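Local structure of protein design 2L4HC2_11 (Synthetic construct, 5J2L) at residues R22-T25 and E26-R29. The protein is a computationally designed helical hairpin that pairs with a second copy of itself, its oligomeric specificity being designed to come from buried hydrogen-bond networks. Numbering follows the deposited sequence.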
loop_
_atom_site.group_PDB
_atom_site.type_symbol
_atom_site.label_atom_id
_atom_site.label_comp_id
_atom_site.label_asym_id
_atom_site.label_seq_id
_atom_site.Cartn_x
_atom_site.Cartn_y
_atom_site.Cartn_z
ATOM N N ARG A 22 -2.287 -0.895 -10.859
ATOM C CA ARG A 22 -2.463 0.535 -11.008
ATOM C C ARG A 22 -3.904 0.890 -10.633
ATOM O O ARG A 22 -4.146 1.874 -9.933
ATOM C CB ARG A 22 -2.127 1.006 -12.432
ATOM C CG ARG A 22 -0.643 1.003 -12.782
ATOM C CD ARG A 22 -0.350 1.253 -14.244
ATOM N NE ARG A 22 -0.761 2.580 -14.719
ATOM C CZ ARG A 22 -0.556 3.045 -15.984
ATOM N NH1 ARG A 22 0.079 2.311 -16.877
ATOM N NH2 ARG A 22 -0.986 4.248 -16.341
ATOM N N LYS A 23 -4.845 0.058 -11.068
ATOM C CA LYS A 23 -6.257 0.287 -10.788
ATOM C C LYS A 23 -6.531 0.145 -9.285
ATOM O O LYS A 23 -7.241 0.964 -8.696
ATOM C CB LYS A 23 -7.101 -0.684 -11.618
ATOM C CG LYS A 23 -7.040 -0.397 -13.117
ATOM C CD LYS A 23 -7.794 -1.442 -13.943
ATOM C CE LYS A 23 -7.586 -1.207 -15.436
ATOM N NZ LYS A 23 -8.247 -2.252 -16.270
ATOM N N ASP A 24 -5.924 -0.864 -8.668
ATOM C CA ASP A 24 -6.101 -1.113 -7.245
ATOM C C ASP A 24 -5.564 0.071 -6.426
ATOM O O ASP A 24 -6.192 0.485 -5.444
ATOM C CB ASP A 24 -5.442 -2.447 -6.833
ATOM C CG ASP A 24 -6.196 -3.693 -7.377
ATOM O OD1 ASP A 24 -7.328 -3.545 -7.773
ATOM O OD2 ASP A 24 -5.637 -4.771 -7.396
ATOM N N THR A 25 -4.418 0.623 -6.841
ATOM C CA THR A 25 -3.836 1.787 -6.160
ATOM C C THR A 25 -4.797 2.959 -6.190
ATOM O O THR A 25 -4.957 3.654 -5.186
ATOM C CB THR A 25 -2.490 2.223 -6.765
ATOM O OG1 THR A 25 -1.517 1.184 -6.611
ATOM C CG2 THR A 25 -1.987 3.480 -6.070
ATOM N N GLU A 26 -5.436 3.182 -7.343
ATOM C CA GLU A 26 -6.369 4.296 -7.462
ATOM C C GLU A 26 -7.559 4.090 -6.523
ATOM O O GLU A 26 -8.069 5.049 -5.948
ATOM C CB GLU A 26 -6.838 4.493 -8.914
ATOM C CG GLU A 26 -7.765 5.691 -9.109
ATOM C CD GLU A 26 -7.114 7.019 -8.799
ATOM O OE1 GLU A 26 -5.913 7.131 -8.925
ATOM O OE2 GLU A 26 -7.828 7.923 -8.425
ATOM N N GLU A 27 -7.998 2.847 -6.375
ATOM C CA GLU A 27 -9.102 2.562 -5.479
ATOM C C GLU A 27 -8.705 2.841 -4.034
ATOM O O GLU A 27 -9.473 3.439 -3.289
ATOM C CB GLU A 27 -9.570 1.120 -5.624
ATOM C CG GLU A 27 -10.227 0.806 -6.952
ATOM C CD GLU A 27 -10.738 -0.603 -7.025
ATOM O OE1 GLU A 27 -10.592 -1.326 -6.062
ATOM O OE2 GLU A 27 -11.296 -0.953 -8.037
ATOM N N ILE A 28 -7.502 2.428 -3.644
ATOM C CA ILE A 28 -7.005 2.671 -2.292
ATOM C C ILE A 28 -6.934 4.160 -2.002
ATOM O O ILE A 28 -7.314 4.600 -0.917
ATOM C CB ILE A 28 -5.653 1.979 -2.061
ATOM C CG1 ILE A 28 -5.884 0.456 -2.034
ATOM C CG2 ILE A 28 -4.967 2.489 -0.793
ATOM C CD1 ILE A 28 -4.623 -0.367 -2.102
ATOM N N ARG A 29 -6.443 4.918 -2.976
ATOM C CA ARG A 29 -6.344 6.358 -2.848
ATOM C C ARG A 29 -7.732 6.976 -2.671
ATOM O O ARG A 29 -7.925 7.830 -1.810
ATOM C CB ARG A 29 -5.649 6.972 -4.035
ATOM C CG ARG A 29 -5.407 8.460 -3.873
ATOM C CD ARG A 29 -4.695 9.054 -5.030
ATOM N NE ARG A 29 -4.333 10.436 -4.758
ATOM C CZ ARG A 29 -5.143 11.497 -4.934
ATOM N NH1 ARG A 29 -6.365 11.329 -5.396
ATOM N NH2 ARG A 29 -4.701 12.707 -4.632
HETATM O O HOH W 1 -9.163 -2.506 -9.831
#
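Two successive turns of helix 7-41, near its middle, meet here through i to i+4 backbone bonds and through a water shared by the carboxylates of D24 and E27. The four amides of E26, E27, I28 and R29 bond in order to the carbonyls of R22, K23, D24 and T25, and the bonds shorten along the series. The first, E26 N to R22 O, measures 3.2 Å. The last, R29 N to T25 O, measures 2.9 Å. D24 and E27 stand one turn apart beside helix 46-80, with D24 OD1 and E27 OE1 separated by 4.3 Å. A water donates to both, lying 2.9 Å from D24 OD1 and 3.2 Å from E27 OE2, and it probably eases their mutual repulsion. Each acid also has a cationic partner: K20 forms a salt bridge with D24 OD2, and R59 of helix 46-80 one with E27 OE1. E27 reaches the water with CG beside its own backbone N (chi1 -68°) and the chain extended beyond; E27 CG passes 3.5 Å from K23 O. In this helical hairpin, two copies of which make a four-helix dimer, T25 and I28 face the interior. T25 OG1 bonds to both Q21 O and Q63 NE2, so this buried hydroxyl is satisfied as part of a polar link between the helices, in keeping with the design's hydrogen-bond networks. I28 CG1 lies 3.4 Å from D24 O. Beyond it the side chain packs on I56 and L60 of helix 46-80 and touches S64 of the second subunit, whose E75 forms a salt bridge with R22.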